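Local coordinates for protein reducing end xylose-releasing exo-oligoxylanase (Bacillus halodurans, PDB 1WU4) that hydrolyses xylooligosaccharides of three or more units, releasing xylose from the reducing end with inversion of anomeric configuration, at residues R159-L162 with H163-H167; D215-F218 with W219-A223; A293-A296 with D297-P300; R305-I308 with D309-F313. The protein carries 1 engineered substitution. One frame throughout, in Å; residues are numbered along the deposited sequence.

Interaction 1 of 4, residues R159-L162 with H163-H167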
loop_
_atom_site.group_PDB
_atom_site.type_symbol
_atom_site.label_atom_id
_atom_site.label_comp_id
_atom_site.label_asym_id
_atom_site.label_seq_id
_atom_site.Cartn_x
_atom_site.Cartn_y
_atom_site.Cartn_z
ATOM N N ARG A 159 -7.816 16.033 -4.596
ATOM C CA ARG A 159 -7.549 17.210 -3.771
ATOM C C ARG A 159 -8.609 17.396 -2.697
ATOM O O ARG A 159 -8.305 17.790 -1.572
ATOM C CB ARG A 159 -7.456 18.468 -4.642
ATOM C CG ARG A 159 -6.245 18.480 -5.571
ATOM C CD ARG A 159 -6.002 19.863 -6.167
ATOM N NE ARG A 159 -7.105 20.309 -7.013
ATOM C CZ ARG A 159 -7.235 20.002 -8.300
ATOM N NH1 ARG A 159 -6.328 19.246 -8.904
ATOM N NH2 ARG A 159 -8.281 20.448 -8.985
ATOM N N LYS A 160 -9.856 17.103 -3.045
ATOM C CA LYS A 160 -10.962 17.227 -2.105
ATOM C C LYS A 160 -10.764 16.249 -0.948
ATOM O O LYS A 160 -10.896 16.607 0.225
ATOM C CB LYS A 160 -12.277 16.911 -2.820
ATOM C CG LYS A 160 -13.525 17.107 -1.982
ATOM C CD LYS A 160 -14.694 16.289 -2.529
ATOM C CE LYS A 160 -14.865 16.443 -4.037
ATOM N NZ LYS A 160 -15.071 17.856 -4.458
ATOM N N LEU A 161 -10.444 15.004 -1.288
ATOM C CA LEU A 161 -10.240 13.979 -0.276
ATOM C C LEU A 161 -9.081 14.328 0.652
ATOM O O LEU A 161 -9.205 14.232 1.873
ATOM C CB LEU A 161 -9.989 12.625 -0.942
ATOM C CG LEU A 161 -9.788 11.433 -0.001
ATOM C CD1 LEU A 161 -10.978 11.301 0.948
ATOM C CD2 LEU A 161 -9.613 10.167 -0.831
ATOM N N LEU A 162 -7.956 14.741 0.079
ATOM C CA LEU A 162 -6.813 15.088 0.909
ATOM C C LEU A 162 -7.097 16.316 1.769
ATOM O O LEU A 162 -6.527 16.470 2.849
ATOM C CB LEU A 162 -5.569 15.295 0.045
ATOM C CG LEU A 162 -5.031 14.010 -0.594
ATOM C CD1 LEU A 162 -3.766 14.323 -1.371
ATOM C CD2 LEU A 162 -4.758 12.967 0.486
ATOM N N HIS A 163 -7.981 17.190 1.300
ATOM C CA HIS A 163 -8.341 18.360 2.092
ATOM C C HIS A 163 -9.012 17.861 3.373
ATOM O O HIS A 163 -8.701 18.310 4.474
ATOM C CB HIS A 163 -9.320 19.257 1.333
ATOM C CG HIS A 163 -9.990 20.274 2.204
ATOM N ND1 HIS A 163 -9.332 21.380 2.697
ATOM C CD2 HIS A 163 -11.238 20.314 2.729
ATOM C CE1 HIS A 163 -10.144 22.056 3.490
ATOM N NE2 HIS A 163 -11.306 21.430 3.528
ATOM N N THR A 164 -9.945 16.928 3.216
ATOM C CA THR A 164 -10.655 16.363 4.356
ATOM C C THR A 164 -9.679 15.673 5.308
ATOM O O THR A 164 -9.741 15.863 6.522
ATOM C CB THR A 164 -11.710 15.340 3.890
ATOM O OG1 THR A 164 -12.586 15.964 2.943
ATOM C CG2 THR A 164 -12.525 14.832 5.071
ATOM N N CYS A 165 -8.774 14.875 4.747
ATOM C CA CYS A 165 -7.788 14.152 5.546
ATOM C C CYS A 165 -6.968 15.053 6.462
ATOM O O CYS A 165 -6.591 14.645 7.557
ATOM C CB CYS A 165 -6.840 13.371 4.636
ATOM S SG CYS A 165 -7.612 12.001 3.747
ATOM N N VAL A 166 -6.698 16.274 6.012
ATOM C CA VAL A 166 -5.900 17.207 6.797
ATOM C C VAL A 166 -6.707 18.181 7.653
ATOM O O VAL A 166 -6.333 18.470 8.792
ATOM C CB VAL A 166 -4.973 18.043 5.873
ATOM C CG1 VAL A 166 -4.189 19.064 6.689
ATOM C CG2 VAL A 166 -4.023 17.126 5.126
ATOM N N HIS A 167 -7.825 18.660 7.114
ATOM C CA HIS A 167 -8.636 19.666 7.795
ATOM C C HIS A 167 -9.928 19.258 8.490
ATOM O O HIS A 167 -10.557 20.093 9.142
ATOM C CB HIS A 167 -8.946 20.785 6.800
ATOM C CG HIS A 167 -7.727 21.502 6.313
ATOM N ND1 HIS A 167 -7.157 22.550 7.002
ATOM C CD2 HIS A 167 -6.941 21.289 5.232
ATOM C CE1 HIS A 167 -6.072 22.953 6.366
ATOM N NE2 HIS A 167 -5.917 22.204 5.290
#

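Interaction 2 of 4, residues D215-F218 with W219-A223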
loop_
_atom_site.group_PDB
_atom_site.type_symbol
_atom_site.label_atom_id
_atom_site.label_comp_id
_atom_site.label_asym_id
_atom_site.label_seq_id
_atom_site.Cartn_x
_atom_site.Cartn_y
_atom_site.Cartn_z
ATOM N N ASP A 215 -1.860 23.111 1.524
ATOM C CA ASP A 215 -1.374 21.965 2.289
ATOM C C ASP A 215 -0.074 21.381 1.759
ATOM O O ASP A 215 0.395 20.365 2.271
ATOM C CB ASP A 215 -2.413 20.836 2.307
ATOM C CG ASP A 215 -3.703 21.234 2.978
ATOM O OD1 ASP A 215 -3.687 22.130 3.851
ATOM O OD2 ASP A 215 -4.744 20.629 2.643
ATOM N N ARG A 216 0.521 22.003 0.748
ATOM C CA ARG A 216 1.746 21.449 0.190
ATOM C C ARG A 216 2.929 21.427 1.146
ATOM O O ARG A 216 3.737 20.498 1.103
ATOM C CB ARG A 216 2.094 22.153 -1.123
ATOM C CG ARG A 216 1.084 21.789 -2.200
ATOM C CD ARG A 216 1.381 22.383 -3.557
ATOM N NE ARG A 216 0.306 22.038 -4.484
ATOM C CZ ARG A 216 0.240 22.431 -5.750
ATOM N NH1 ARG A 216 1.194 23.192 -6.270
ATOM N NH2 ARG A 216 -0.794 22.066 -6.495
ATOM N N VAL A 217 3.028 22.426 2.017
ATOM C CA VAL A 217 4.112 22.443 2.990
ATOM C C VAL A 217 3.848 21.321 3.995
ATOM O O VAL A 217 4.760 20.579 4.361
ATOM C CB VAL A 217 4.194 23.800 3.720
ATOM C CG1 VAL A 217 5.181 23.711 4.880
ATOM C CG2 VAL A 217 4.635 24.882 2.741
ATOM N N PHE A 218 2.595 21.189 4.424
ATOM C CA PHE A 218 2.216 20.134 5.361
ATOM C C PHE A 218 2.617 18.759 4.828
ATOM O O PHE A 218 3.207 17.954 5.545
ATOM C CB PHE A 218 0.705 20.133 5.603
ATOM C CG PHE A 218 0.217 18.913 6.333
ATOM C CD1 PHE A 218 0.297 18.831 7.719
ATOM C CD2 PHE A 218 -0.274 17.818 5.622
ATOM C CE1 PHE A 218 -0.104 17.673 8.387
ATOM C CE2 PHE A 218 -0.673 16.661 6.278
ATOM C CZ PHE A 218 -0.588 16.587 7.660
ATOM N N TRP A 219 2.286 18.479 3.572
ATOM C CA TRP A 219 2.614 17.177 3.002
ATOM C C TRP A 219 4.114 16.912 2.945
ATOM O O TRP A 219 4.550 15.772 3.101
ATOM C CB TRP A 219 1.959 17.020 1.628
ATOM C CG TRP A 219 0.479 16.748 1.755
ATOM C CD1 TRP A 219 -0.548 17.535 1.313
ATOM C CD2 TRP A 219 -0.127 15.629 2.414
ATOM N NE1 TRP A 219 -1.759 16.973 1.659
ATOM C CE2 TRP A 219 -1.527 15.803 2.337
ATOM C CE3 TRP A 219 0.378 14.494 3.065
ATOM C CZ2 TRP A 219 -2.428 14.883 2.887
ATOM C CZ3 TRP A 219 -0.519 13.580 3.612
ATOM C CH2 TRP A 219 -1.907 13.781 3.519
ATOM N N LYS A 220 4.904 17.958 2.738
ATOM C CA LYS A 220 6.350 17.798 2.721
ATOM C C LYS A 220 6.791 17.415 4.135
ATOM O O LYS A 220 7.649 16.549 4.324
ATOM C CB LYS A 220 7.018 19.104 2.297
ATOM C CG LYS A 220 8.532 19.043 2.319
ATOM C CD LYS A 220 9.140 20.360 1.879
ATOM C CE LYS A 220 10.650 20.327 2.000
ATOM N NZ LYS A 220 11.247 21.612 1.558
ATOM N N GLU A 221 6.189 18.058 5.132
ATOM C CA GLU A 221 6.517 17.777 6.524
ATOM C C GLU A 221 6.061 16.378 6.921
ATOM O O GLU A 221 6.703 15.722 7.740
ATOM C CB GLU A 221 5.879 18.824 7.441
ATOM C CG GLU A 221 6.295 20.244 7.095
ATOM C CD GLU A 221 5.616 21.289 7.952
ATOM O OE1 GLU A 221 4.416 21.130 8.255
ATOM O OE2 GLU A 221 6.281 22.282 8.305
ATOM N N ALA A 222 4.947 15.923 6.348
ATOM C CA ALA A 222 4.441 14.584 6.645
ATOM C C ALA A 222 5.405 13.532 6.093
ATOM O O ALA A 222 5.652 12.509 6.733
ATOM C CB ALA A 222 3.049 14.396 6.043
ATOM N N ALA A 223 5.953 13.782 4.907
ATOM C CA ALA A 223 6.904 12.846 4.313
ATOM C C ALA A 223 8.114 12.686 5.234
ATOM O O ALA A 223 8.542 11.568 5.529
ATOM C CB ALA A 223 7.350 13.345 2.944
HETATM O O HOH W 1 -4.508 18.206 1.481
#

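Interaction 3 of 4, residues A293-A296 with D297-P300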
loop_
_atom_site.group_PDB
_atom_site.type_symbol
_atom_site.label_atom_id
_atom_site.label_comp_id
_atom_site.label_asym_id
_atom_site.label_seq_id
_atom_site.Cartn_x
_atom_site.Cartn_y
_atom_site.Cartn_z
ATOM N N ALA A 293 18.018 -10.475 6.661
ATOM C CA ALA A 293 18.926 -11.296 7.451
ATOM C C ALA A 293 18.110 -12.134 8.436
ATOM O O ALA A 293 18.401 -13.310 8.662
ATOM C CB ALA A 293 19.919 -10.414 8.205
ATOM N N PHE A 294 17.075 -11.530 9.014
ATOM C CA PHE A 294 16.231 -12.229 9.970
ATOM C C PHE A 294 15.548 -13.448 9.354
ATOM O O PHE A 294 15.414 -14.489 10.001
ATOM C CB PHE A 294 15.163 -11.290 10.529
ATOM C CG PHE A 294 14.266 -11.941 11.537
ATOM C CD1 PHE A 294 14.722 -12.202 12.824
ATOM C CD2 PHE A 294 12.976 -12.334 11.190
ATOM C CE1 PHE A 294 13.910 -12.845 13.751
ATOM C CE2 PHE A 294 12.155 -12.980 12.112
ATOM C CZ PHE A 294 12.624 -13.235 13.396
ATOM N N PHE A 295 15.119 -13.320 8.103
ATOM C CA PHE A 295 14.434 -14.417 7.430
ATOM C C PHE A 295 15.330 -15.341 6.611
ATOM O O PHE A 295 14.866 -16.355 6.092
ATOM C CB PHE A 295 13.314 -13.854 6.548
ATOM C CG PHE A 295 12.120 -13.381 7.328
ATOM C CD1 PHE A 295 11.284 -14.300 7.953
ATOM C CD2 PHE A 295 11.853 -12.021 7.474
ATOM C CE1 PHE A 295 10.197 -13.876 8.718
ATOM C CE2 PHE A 295 10.770 -11.585 8.236
ATOM C CZ PHE A 295 9.940 -12.515 8.861
ATOM N N ALA A 296 16.615 -15.010 6.526
ATOM C CA ALA A 296 17.569 -15.799 5.748
ATOM C C ALA A 296 17.631 -17.279 6.116
ATOM O O ALA A 296 17.795 -18.135 5.241
ATOM C CB ALA A 296 18.960 -15.182 5.866
ATOM N N ASP A 297 17.501 -17.584 7.401
ATOM C CA ASP A 297 17.569 -18.966 7.862
ATOM C C ASP A 297 16.202 -19.533 8.233
ATOM O O ASP A 297 16.113 -20.516 8.967
ATOM C CB ASP A 297 18.513 -19.059 9.066
ATOM C CG ASP A 297 17.927 -18.430 10.318
ATOM O OD1 ASP A 297 17.276 -17.368 10.210
ATOM O OD2 ASP A 297 18.128 -18.993 11.416
ATOM N N LYS A 298 15.140 -18.921 7.717
ATOM C CA LYS A 298 13.786 -19.376 8.015
ATOM C C LYS A 298 13.034 -19.820 6.765
ATOM O O LYS A 298 13.088 -19.159 5.729
ATOM C CB LYS A 298 13.005 -18.263 8.724
ATOM C CG LYS A 298 13.604 -17.873 10.070
ATOM C CD LYS A 298 12.846 -16.736 10.732
ATOM C CE LYS A 298 13.396 -16.464 12.125
ATOM N NZ LYS A 298 14.853 -16.154 12.100
ATOM N N GLU A 299 12.339 -20.949 6.868
ATOM C CA GLU A 299 11.573 -21.481 5.746
ATOM C C GLU A 299 10.168 -20.894 5.734
ATOM O O GLU A 299 9.521 -20.794 6.774
ATOM C CB GLU A 299 11.483 -23.007 5.834
ATOM C CG GLU A 299 12.806 -23.725 5.629
ATOM C CD GLU A 299 13.437 -23.407 4.287
ATOM O OE1 GLU A 299 12.750 -23.559 3.254
ATOM O OE2 GLU A 299 14.620 -23.008 4.265
ATOM N N PRO A 300 9.680 -20.492 4.550
ATOM C CA PRO A 300 8.341 -19.911 4.410
ATOM C C PRO A 300 7.246 -20.716 5.106
ATOM O O PRO A 300 6.360 -20.152 5.747
ATOM C CB PRO A 300 8.157 -19.855 2.899
ATOM C CG PRO A 300 9.540 -19.523 2.435
ATOM C CD PRO A 300 10.396 -20.464 3.261
HETATM O O HOH W 2 18.912 -15.407 10.131
HETATM O O HOH W 3 15.792 -20.016 4.165
#

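Interaction 4 of 4, residues R305-I308 with D309-F313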
loop_
_atom_site.group_PDB
_atom_site.type_symbol
_atom_site.label_atom_id
_atom_site.label_comp_id
_atom_site.label_asym_id
_atom_site.label_seq_id
_atom_site.Cartn_x
_atom_site.Cartn_y
_atom_site.Cartn_z
ATOM N N ARG A 305 4.289 -15.551 13.591
ATOM C CA ARG A 305 4.010 -14.203 14.044
ATOM C C ARG A 305 5.230 -14.074 14.961
ATOM O O ARG A 305 5.583 -15.035 15.653
ATOM C CB ARG A 305 2.736 -14.143 14.893
ATOM C CG ARG A 305 2.485 -12.770 15.529
ATOM C CD ARG A 305 1.427 -12.821 16.625
ATOM N NE ARG A 305 0.097 -13.160 16.125
ATOM C CZ ARG A 305 -0.763 -12.289 15.606
ATOM N NH1 ARG A 305 -0.447 -11.004 15.506
ATOM N NH2 ARG A 305 -1.955 -12.703 15.199
ATOM N N TYR A 306 5.890 -12.925 14.955
ATOM C CA TYR A 306 7.063 -12.730 15.807
ATOM C C TYR A 306 6.926 -11.445 16.597
ATOM O O TYR A 306 6.315 -10.485 16.122
ATOM C CB TYR A 306 8.342 -12.591 14.973
ATOM C CG TYR A 306 8.629 -13.714 14.011
ATOM C CD1 TYR A 306 9.307 -14.861 14.423
ATOM C CD2 TYR A 306 8.213 -13.633 12.684
ATOM C CE1 TYR A 306 9.563 -15.901 13.533
ATOM C CE2 TYR A 306 8.459 -14.663 11.791
ATOM C CZ TYR A 306 9.132 -15.793 12.219
ATOM O OH TYR A 306 9.352 -16.815 11.326
ATOM N N LYS A 307 7.483 -11.422 17.804
ATOM C CA LYS A 307 7.497 -10.182 18.564
ATOM C C LYS A 307 8.515 -9.414 17.720
ATOM O O LYS A 307 9.307 -10.034 17.002
ATOM C CB LYS A 307 8.021 -10.413 19.984
ATOM C CG LYS A 307 7.153 -11.366 20.791
ATOM C CD LYS A 307 7.606 -11.489 22.239
ATOM C CE LYS A 307 7.180 -10.293 23.065
ATOM N NZ LYS A 307 7.484 -10.499 24.510
ATOM N N ILE A 308 8.521 -8.091 17.776
ATOM C CA ILE A 308 9.461 -7.382 16.922
ATOM C C ILE A 308 10.925 -7.661 17.229
ATOM O O ILE A 308 11.785 -7.417 16.391
ATOM C CB ILE A 308 9.201 -5.851 16.903
ATOM C CG1 ILE A 308 9.378 -5.246 18.295
ATOM C CG2 ILE A 308 7.793 -5.585 16.367
ATOM C CD1 ILE A 308 9.345 -3.726 18.288
ATOM N N ASP A 309 11.216 -8.197 18.411
ATOM C CA ASP A 309 12.605 -8.503 18.739
ATOM C C ASP A 309 13.022 -9.858 18.164
ATOM O O ASP A 309 14.154 -10.303 18.356
ATOM C CB ASP A 309 12.832 -8.461 20.258
ATOM C CG ASP A 309 12.193 -9.624 20.993
ATOM O OD1 ASP A 309 11.463 -10.418 20.371
ATOM O OD2 ASP A 309 12.424 -9.736 22.216
ATOM N N GLY A 310 12.103 -10.512 17.456
ATOM C CA GLY A 310 12.418 -11.789 16.839
ATOM C C GLY A 310 11.856 -13.029 17.505
ATOM O O GLY A 310 11.831 -14.096 16.890
ATOM N N GLU A 311 11.405 -12.908 18.751
ATOM C CA GLU A 311 10.855 -14.060 19.460
ATOM C C GLU A 311 9.656 -14.610 18.698
ATOM O O GLU A 311 8.720 -13.878 18.377
ATOM C CB GLU A 311 10.431 -13.673 20.879
ATOM C CG GLU A 311 9.954 -14.855 21.710
ATOM C CD GLU A 311 9.601 -14.470 23.134
ATOM O OE1 GLU A 311 10.473 -13.906 23.829
ATOM O OE2 GLU A 311 8.456 -14.735 23.559
ATOM N N PRO A 312 9.668 -15.915 18.400
ATOM C CA PRO A 312 8.556 -16.518 17.663
ATOM C C PRO A 312 7.359 -16.979 18.487
ATOM O O PRO A 312 7.499 -17.415 19.629
ATOM C CB PRO A 312 9.225 -17.686 16.953
ATOM C CG PRO A 312 10.193 -18.165 18.003
ATOM C CD PRO A 312 10.792 -16.864 18.527
ATOM N N PHE A 313 6.182 -16.868 17.880
ATOM C CA PHE A 313 4.932 -17.327 18.475
ATOM C C PHE A 313 4.692 -18.677 17.811
ATOM O O PHE A 313 5.322 -18.989 16.799
ATOM C CB PHE A 313 3.769 -16.405 18.096
ATOM C CG PHE A 313 3.688 -15.145 18.904
ATOM C CD1 PHE A 313 2.841 -15.068 20.004
ATOM C CD2 PHE A 313 4.432 -14.025 18.548
ATOM C CE1 PHE A 313 2.729 -13.891 20.739
ATOM C CE2 PHE A 313 4.329 -12.840 19.278
ATOM C CZ PHE A 313 3.475 -12.774 20.375
HETATM O O HOH W 4 9.800 -8.221 23.892
#

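Interaction 1 of 4, residues R159-L162 with H163-H167
Cys165 N donates to Leu161 O, one helical turn earlier, at 3.0 Å, in a nearly straight bond (164° at the hydrogen) with the donor in the carbonyl plane. With chi1 at -68°, SG of Cys165 stands beside its own backbone N, which brings it to 3.3 Å from Leu161 O. Leu161 CG and Leu162 CD2 each approach SG to 4.4 Å, from directions well short of opposite, an apolar contact between successive turns. The outer side of the helix is more polar. Lys160 O accepts the backbone N-H of Thr164 at 3.2 Å, and Thr164 OG1 lies near the same carbonyl. The bonds from His163 N to Arg159 O and from Val166 N to Leu162 O complete the i-to-i+4 pattern of an alpha-helix, but both are bent at the hydrogen, the latter to 141°. At the C-terminal end, the His167 ring has Val166 CG1 3.7 Å above one face and His163 O at its edge, while its two ring nitrogens bond to Glu170 and Asp215, which should fix its rotation. These turns close helix 154-167, one of the helices of the (alpha/alpha)6 barrel. Leu162 packs against Ala134 and Phe138 of helix 127-144, and together with Val166 it presses on the aromatic residues of helix 216-233, so that the buried side of the helix is wedged between two others.

Interaction 2 of 4, residues D215-F218 with W219-A223
Different first torsions turn neighbouring aromatic rings onto each other: Phe218 has CG anti to its backbone N (chi1 168°), whereas Trp219 has CG beside the backbone N (chi1 -76°). The result is a T-shaped, edge-to-face pair in the opening turns of helix 216-233, part of the (alpha/alpha)6 barrel. Phe218 directs its edge at the indole face. The evidence is the 76° between the planes and the 5.1 Å between the centroid of the Phe218 ring and that of the six-membered ring of Trp219. CD2 is the leading atom, coming to 3.9 Å from Trp219 CD2, and CE2 follows over the benzene part of the indole. Further along the same side of the helix, Ala222 CB lies 4.4 Å from Phe218 CE2. The backbone beneath is regular: Trp219 N donates to Asp215 O, and Ala222 N to Phe218 O at 2.8 Å. On the outer side, the extended Glu221 chain runs back past Val217, its CG resting 3.2 Å from Val217 O. Around the indole, Trp178 and Phe207 add further edge-to-face contacts, and Ser208 and Ala211 touch it as well, so the buried Trp219 lies between its own helix and helices 154-167 and 201-210. The carboxylate of Asp215 is held from two directions: OD1 is engaged by His167, while OD2 accepts a hydrogen bond from a water at 2.7 Å. That same water lies in the indole plane at its edge and accepts from Trp219 NE1 at 3.0 Å.

Interaction 3 of 4, residues A293-A296 with D297-P300
The ammonium group of Lys298 is the focus of this contact, brought back to the C-terminal part of helix 282-295 by a type I beta turn from Phe295 to Lys298. NZ donates to Phe294 O at 2.7 Å and lies in the carbonyl plane. The same NZ stands over the face of the Phe294 ring, 3.9 Å from its centroid and only 12° off the normal, a cation-pi contact, and CE beside it makes a CH-pi contact with that face. A bend at the end of the lysine chain (chi4 57°) is what sets the ammonium over the ring while the carbonyl stays within reach. As a third partner, Asp297 OD1 forms a salt bridge with NZ, its hydrogen bond weak at 3.3 Å. The turn that brings the lysine round is closed by Lys298 N donating to Phe295 O, with the donor well above the carbonyl plane. A positive charge beside a carbonyl at the C-terminal end of a helix would be expected to suit the helix dipole. In the next shell, Phe294 CD2 lies 3.7 Å above the centre of the Phe295 ring. Edge-to-face partners from beyond the turn hold both aromatics, Tyr306 meeting Phe294 and Tyr303 meeting Phe295. Asp297 is in turn tied to the helix by a water that donates to Ala293 O and to Asp297 OD1, at 2.6 Å from each.

Interaction 4 of 4, residues R305-I308 with D309-F313
A beta hairpin joins strands 304-306 and 312-313, and its end is a type I turn from Lys307 to Gly310 followed by a G1 bulge. Two bonds define that end: Gly310 N to Lys307 O at 2.9 Å, and Lys307 N to Glu311 O at 2.8 Å. Gly310 has the positive phi (105°) that the bulge position requires and that suits a residue without CB. Asp309 braces the corner through an Asx turn, its OD1 accepting from Glu311 N at 3.0 Å, an almost straight bond (171°) made from above the carboxylate plane. Phe313 N donates to Arg305 O, and Tyr306 faces Pro312 in a non-hydrogen-bonded antiparallel pair, with Tyr306 CD1 3.8 Å from Pro312 CB. On the hairpin's other face, Arg305, its CG anti to the backbone N (chi1 173°), lays CD over the Phe313 ring, 3.9 Å from the centroid, as a CH-pi contact. Lys307 crosses the same ring at about a right angle, bringing CG to 3.5 Å from Phe313 CE2, and then runs alongside Glu311. Bent at chi3, the Arg305 chain continues past the ring, its NE in a salt bridge with Glu315 and its guanidinium in a cation-pi contact with Phe261. This side chain is about 9 Å from that of Asp263, the likely proton acceptor. The Ile-Asp-Gly loop is thus the 3:5 hairpin characteristic of a type I turn with a G1 bulge.

The four contacts form two touching pairs. Interactions 1 and 2 join at helices 154-167 and 216-233: His167 NE2 lies 2.7 Å from Asp215 OD1, a probable hydrogen bond, and Val166 CG2 packs 3.5 Å from Trp219 CZ2. Interactions 3 and 4 join where helix 282-295 leads into the hairpin, with Phe294 CE1 3.6 Å from Gly310 CA and Lys298 CD 3.5 Å from Tyr306 OH. Between the pairs the nearest atoms are about 20 Å or more apart, and interactions 1 and 3 lie on opposite sides of the chain's centre. Interaction 4 comes near the probable catalytic site through Arg305; interactions 1, 2 and 3 lie away from it.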